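Local coordinates for protein OBCA, Oxalate Biosynthetic Component A (Burkholderia glumae, PDB 4NNC) that carries a TIM-barrel domain of the beta-keto acid cleavage enzyme family, at residues Y7-P12 against A220-L225. Numbering follows the deposited sequence.
Sequences YITAAP and AAVVHL. With CO (cobalt (II) ion), chain B; 2KQ ((3S)-3-[2-[3-[[(2R)-4-[[[(2R,3S,4R,5R)-5-(6-aminopurin-9-yl)-4-oxidanyl-3-phosphonooxy-oxolan-2-yl]methoxy-oxidanyl-phosphoryl]oxy-oxidanyl-phosphoryl]oxy-3,3-dimethyl-2-oxidanyl-butanoyl]amino]propanoylamino]ethylsulfanyl]-3-oxidanyl-butanoic acid), chain D.
Ala10 and Val222 meet in a buried parallel strand pairing that joins strand 5-10, at the start of the chain, to strand 222-229 in the central sheet, their short segments inclined at 25°. Both backbone polar atoms of Ala10 are bonded to strand 222-229: its N donates to Val222 O at 2.8 Å, and its O receives His224 N at 2.7 Å. Ile8 O accepts Ala221 N at 2.9 Å and, weakly, Val222 N. CA-H...O contacts of Thr9 to Val222 O and of Val223 to Ala10 O accompany these bonds.

On one face of the sheet, Thr9 and Val222 cross at a slant, OG1 of Thr9 lying 3.6 Å from Val222 CB, while Thr9 CG2, anti to the backbone N, lies 4.1 Å from His224 CB. On the other face, Ala10 CB touches Ala220 CB, and helices 205-217 and 495-507 cover this side. Beyond the strand, Pro12 lays CG against Val223 CG1 at 3.9 Å, the two side chains roughly perpendicular.

With CG anti to the backbone N (chi1 169°) and the ring turned by chi2 68°, His224 NE2 binds the cobalt ion at 2.2 Å. Ala11 CB lies at the ring edge, and Asn275 OD1 is hydrogen-bonded to ND1, helping to fix the ring's rotation. His226, Glu475 and atoms O51 and O54 of 2KQ complete the metal site. Strand 5-10, parallel to strand 222-229 on one flank and to strand 469-472 on the other, closes the TIM barrel, whose metal centre sits at the C-terminal ends of the parallel strands.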
ATOM      1  N   TYR A   7     -19.000  -4.019   4.903  1.00 29.90           N
ATOM      2  CA  TYR A   7     -18.079  -5.096   4.537  1.00 25.95           C
ATOM      3  C   TYR A   7     -16.673  -4.537   4.347  1.00 26.96           C
ATOM      4  O   TYR A   7     -16.505  -3.430   3.849  1.00 28.73           O
ATOM      5  CB  TYR A   7     -18.550  -5.864   3.294  1.00 27.04           C
ATOM      6  CG  TYR A   7     -18.569  -5.069   2.000  1.00 32.00           C
ATOM      7  CD1 TYR A   7     -17.506  -5.139   1.104  1.00 27.92           C
ATOM      8  CD2 TYR A   7     -19.665  -4.277   1.661  1.00 28.80           C
ATOM      9  CE1 TYR A   7     -17.522  -4.422  -0.087  1.00 31.27           C
ATOM     10  CE2 TYR A   7     -19.691  -3.558   0.477  1.00 32.36           C
ATOM     11  CZ  TYR A   7     -18.616  -3.636  -0.395  1.00 36.23           C
ATOM     12  OH  TYR A   7     -18.631  -2.916  -1.575  1.00 38.90           O
ATOM     13  N   ILE A   8     -15.661  -5.287   4.771  1.00 26.42           N
ATOM     14  CA  ILE A   8     -14.288  -4.823   4.654  1.00 21.64           C
ATOM     15  C   ILE A   8     -13.607  -5.436   3.421  1.00 23.76           C
ATOM     16  O   ILE A   8     -13.702  -6.645   3.172  1.00 22.55           O
ATOM     17  CB  ILE A   8     -13.479  -5.166   5.914  1.00 23.93           C
ATOM     18  CG1 ILE A   8     -14.001  -4.378   7.116  1.00 25.36           C
ATOM     19  CG2 ILE A   8     -11.995  -4.889   5.697  1.00 23.85           C
ATOM     20  CD1 ILE A   8     -13.656  -5.012   8.449  1.00 26.56           C
ATOM     21  N   THR A   9     -12.930  -4.593   2.646  1.00 24.22           N
ATOM     22  CA  THR A   9     -12.093  -5.076   1.553  1.00 23.98           C
ATOM     23  C   THR A   9     -10.643  -5.052   2.012  1.00 21.56           C
ATOM     24  O   THR A   9     -10.192  -4.069   2.611  1.00 19.69           O
ATOM     25  CB  THR A   9     -12.264  -4.223   0.281  1.00 22.87           C
ATOM     26  OG1 THR A   9     -13.547  -4.499  -0.297  1.00 20.21           O
ATOM     27  CG2 THR A   9     -11.166  -4.535  -0.746  1.00 23.03           C
ATOM     28  N   ALA A  10      -9.927  -6.145   1.761  1.00 20.26           N
ATOM     29  CA  ALA A  10      -8.488  -6.192   1.990  1.00 18.43           C
ATOM     30  C   ALA A  10      -7.753  -5.995   0.649  1.00 20.28           C
ATOM     31  O   ALA A  10      -8.089  -6.642  -0.344  1.00 19.52           O
ATOM     32  CB  ALA A  10      -8.095  -7.522   2.617  1.00 16.69           C
ATOM     33  N   ALA A  11      -6.756  -5.109   0.629  1.00 18.31           N
ATOM     34  CA  ALA A  11      -5.926  -4.889  -0.557  1.00 18.17           C
ATOM     35  C   ALA A  11      -4.459  -5.081  -0.194  1.00 19.76           C
ATOM     36  O   ALA A  11      -3.778  -4.114   0.170  1.00 21.84           O
ATOM     37  CB  ALA A  11      -6.155  -3.486  -1.122  1.00 21.01           C
ATOM     38  N   PRO A  12      -3.973  -6.334  -0.284  1.00 21.48           N
ATOM     39  CA  PRO A  12      -2.647  -6.747   0.213  1.00 22.57           C
ATOM     40  C   PRO A  12      -1.406  -6.349  -0.611  1.00 23.67           C
ATOM     41  O   PRO A  12      -0.314  -6.382  -0.023  1.00 25.46           O
ATOM     42  CB  PRO A  12      -2.747  -8.283   0.242  1.00 19.16           C
ATOM     43  CG  PRO A  12      -4.223  -8.579   0.216  1.00 20.63           C
ATOM     44  CD  PRO A  12      -4.797  -7.501  -0.649  1.00 18.01           C
ATOM     45  N   ALA A 220     -12.170  -9.721   6.575  1.00 25.04           N
ATOM     46  CA  ALA A 220     -12.426  -9.162   5.245  1.00 23.51           C
ATOM     47  C   ALA A 220     -13.333 -10.062   4.406  1.00 27.88           C
ATOM     48  O   ALA A 220     -13.124 -11.275   4.342  1.00 28.70           O
ATOM     49  CB  ALA A 220     -11.109  -8.928   4.517  1.00 21.64           C
ATOM     50  N   ALA A 221     -14.327  -9.469   3.742  1.00 27.25           N
ATOM     51  CA  ALA A 221     -15.209 -10.233   2.856  1.00 27.90           C
ATOM     52  C   ALA A 221     -14.695 -10.276   1.404  1.00 26.08           C
ATOM     53  O   ALA A 221     -14.958 -11.236   0.663  1.00 22.75           O
ATOM     54  CB  ALA A 221     -16.627  -9.673   2.904  1.00 25.37           C
ATOM     55  N   VAL A 222     -13.976  -9.229   1.002  1.00 21.59           N
ATOM     56  CA  VAL A 222     -13.498  -9.097  -0.375  1.00 20.17           C
ATOM     57  C   VAL A 222     -11.989  -8.856  -0.329  1.00 20.75           C
ATOM     58  O   VAL A 222     -11.496  -8.151   0.564  1.00 22.05           O
ATOM     59  CB  VAL A 222     -14.209  -7.929  -1.096  1.00 21.78           C
ATOM     60  CG1 VAL A 222     -13.662  -7.727  -2.504  1.00 22.46           C
ATOM     61  CG2 VAL A 222     -15.701  -8.165  -1.158  1.00 21.90           C
ATOM     62  N   VAL A 223     -11.254  -9.477  -1.253  1.00 22.26           N
ATOM     63  CA  VAL A 223      -9.806  -9.290  -1.332  1.00 20.18           C
ATOM     64  C   VAL A 223      -9.449  -8.769  -2.722  1.00 21.79           C
ATOM     65  O   VAL A 223      -9.687  -9.441  -3.730  1.00 18.68           O
ATOM     66  CB  VAL A 223      -9.021 -10.596  -1.049  1.00 20.68           C
ATOM     67  CG1 VAL A 223      -7.523 -10.309  -0.967  1.00 18.60           C
ATOM     68  CG2 VAL A 223      -9.492 -11.235   0.252  1.00 22.25           C
ATOM     69  N   HIS A 224      -8.896  -7.560  -2.769  1.00 20.88           N
ATOM     70  CA  HIS A 224      -8.525  -6.930  -4.020  1.00 19.73           C
ATOM     71  C   HIS A 224      -7.056  -7.246  -4.287  1.00 19.51           C
ATOM     72  O   HIS A 224      -6.205  -6.986  -3.425  1.00 17.60           O
ATOM     73  CB  HIS A 224      -8.757  -5.421  -3.913  1.00 19.88           C
ATOM     74  CG  HIS A 224      -8.181  -4.636  -5.046  1.00 22.55           C
ATOM     75  ND1 HIS A 224      -8.679  -4.708  -6.333  1.00 21.81           N
ATOM     76  CD2 HIS A 224      -7.154  -3.750  -5.083  1.00 20.37           C
ATOM     77  CE1 HIS A 224      -7.979  -3.899  -7.112  1.00 24.82           C
ATOM     78  NE2 HIS A 224      -7.050  -3.305  -6.378  1.00 21.45           N
ATOM     79  N   LEU A 225      -6.762  -7.807  -5.463  1.00 19.50           N
ATOM     80  CA  LEU A 225      -5.422  -8.320  -5.768  1.00 19.38           C
ATOM     81  C   LEU A 225      -4.688  -7.612  -6.910  1.00 20.84           C
ATOM     82  O   LEU A 225      -5.308  -7.196  -7.905  1.00 19.07           O
ATOM     83  CB  LEU A 225      -5.492  -9.810  -6.106  1.00 17.66           C
ATOM     84  CG  LEU A 225      -5.977 -10.736  -4.993  1.00 24.89           C
ATOM     85  CD1 LEU A 225      -6.008 -12.190  -5.469  1.00 18.83           C
ATOM     86  CD2 LEU A 225      -5.110 -10.565  -3.743  1.00 17.79           C
TER
HETATM   87 CO    CO B 601      -5.489  -1.841  -6.873  1.00 21.84          CO
HETATM   88  C01 2KQ D 603       3.060   3.996  -1.259  1.00 34.20           C
HETATM   89  C02 2KQ D 603       2.188   3.958   0.006  1.00 42.41           C
HETATM   90  C03 2KQ D 603       1.332   2.597   0.041  1.00 27.84           C
HETATM   91  C04 2KQ D 603       3.113   4.059   1.225  1.00 38.15           C
HETATM   92  O05 2KQ D 603       2.314   4.043   2.386  1.00 43.72           O
HETATM   93  P06 2KQ D 603       2.828   4.721   3.733  1.00 46.22           P
HETATM   94  O07 2KQ D 603       2.099   4.082   4.902  1.00 34.78           O
HETATM   95  O08 2KQ D 603       4.321   4.499   3.912  1.00 51.65           O
HETATM   96  O09 2KQ D 603       2.474   6.271   3.674  1.00 60.62           O
HETATM   97  P10 2KQ D 603       3.372   7.466   3.090  1.00 58.78           P
HETATM   98  O11 2KQ D 603       2.532   8.702   2.922  1.00 56.93           O
HETATM   99  O12 2KQ D 603       3.909   7.072   1.735  1.00 65.60           O
HETATM  100  O13 2KQ D 603       4.595   7.776   4.085  1.00 61.65           O
HETATM  101  C14 2KQ D 603       5.594   8.736   3.706  1.00 68.30           C
HETATM  102  C15 2KQ D 603       6.395   9.131   4.873  1.00 73.34           C
HETATM  103  O16 2KQ D 603       5.529   9.470   6.031  1.00 66.40           O
HETATM  104  C17 2KQ D 603       5.804   8.527   7.076  1.00 62.20           C
HETATM  105  N18 2KQ D 603       4.563   8.144   7.654  1.00 59.08           N
HETATM  106  C19 2KQ D 603       3.673   7.258   7.171  1.00 58.19           C
HETATM  107  N20 2KQ D 603       2.613   7.191   8.007  1.00 52.03           N
HETATM  108  C21 2KQ D 603       2.822   8.049   9.041  1.00 55.44           C
HETATM  109  C22 2KQ D 603       2.092   8.408  10.192  1.00 52.41           C
HETATM  110  N23 2KQ D 603       0.795   7.808  10.474  1.00 47.56           N
HETATM  111  N24 2KQ D 603       2.614   9.321  11.031  1.00 56.66           N
HETATM  112  C25 2KQ D 603       3.815   9.895  10.767  1.00 56.38           C
HETATM  113  N26 2KQ D 603       4.540   9.571   9.686  1.00 56.04           N
HETATM  114  C27 2KQ D 603       4.053   8.651   8.813  1.00 60.39           C
HETATM  115  C28 2KQ D 603       6.550   7.411   6.469  1.00 68.78           C
HETATM  116  O29 2KQ D 603       7.489   6.847   7.385  1.00 67.87           O
HETATM  117  C30 2KQ D 603       7.282   8.026   5.349  1.00 77.42           C
HETATM  118  O31 2KQ D 603       8.533   8.564   5.827  1.00 84.55           O
HETATM  119  P32 2KQ D 603       9.498   9.431   4.823  1.00 95.73           P
HETATM  120  O33 2KQ D 603       8.824  10.749   4.412  1.00 86.83           O
HETATM  121  O34 2KQ D 603      10.823   9.724   5.497  1.00 87.88           O
HETATM  122  O35 2KQ D 603       9.752   8.607   3.588  1.00 87.98           O
HETATM  123  C36 2KQ D 603       1.295   5.241   0.043  1.00 45.17           C
HETATM  124  O37 2KQ D 603       2.109   6.337   0.045  1.00 48.95           O
HETATM  125  C38 2KQ D 603       0.309   5.389  -1.129  1.00 45.51           C
HETATM  126  O39 2KQ D 603       0.670   5.672  -2.267  1.00 44.60           O
HETATM  127  N40 2KQ D 603      -1.112   5.234  -0.855  1.00 39.61           N
HETATM  128  C41 2KQ D 603      -2.004   5.415  -1.952  1.00 37.69           C
HETATM  129  C42 2KQ D 603      -2.324   4.082  -2.618  1.00 36.14           C
HETATM  130  C43 2KQ D 603      -3.309   4.192  -3.803  1.00 38.77           C
HETATM  131  O44 2KQ D 603      -3.124   4.991  -4.723  1.00 36.73           O
HETATM  132  N45 2KQ D 603      -4.474   3.350  -3.793  1.00 33.68           N
HETATM  133  C46 2KQ D 603      -5.375   3.473  -4.900  1.00 38.88           C
HETATM  134  C47 2KQ D 603      -5.622   2.118  -5.526  1.00 38.17           C
HETATM  135  S48 2KQ D 603      -6.994   2.158  -6.669  1.00 51.76           S
HETATM  136  C49 2KQ D 603      -7.391   0.494  -7.164  1.00 28.49           C
HETATM  137  C50 2KQ D 603      -8.644   0.191  -6.529  1.00 34.45           C
HETATM  138  O51 2KQ D 603      -6.436  -0.427  -6.678  1.00 28.48           O
HETATM  139  C52 2KQ D 603      -7.646   0.411  -8.701  1.00 33.52           C
HETATM  140  C53 2KQ D 603      -7.129  -0.775  -9.457  1.00 29.31           C
HETATM  141  O54 2KQ D 603      -6.459  -1.683  -8.880  1.00 23.52           O
HETATM  142  O55 2KQ D 603      -7.383  -0.853 -10.688  1.00 27.52           O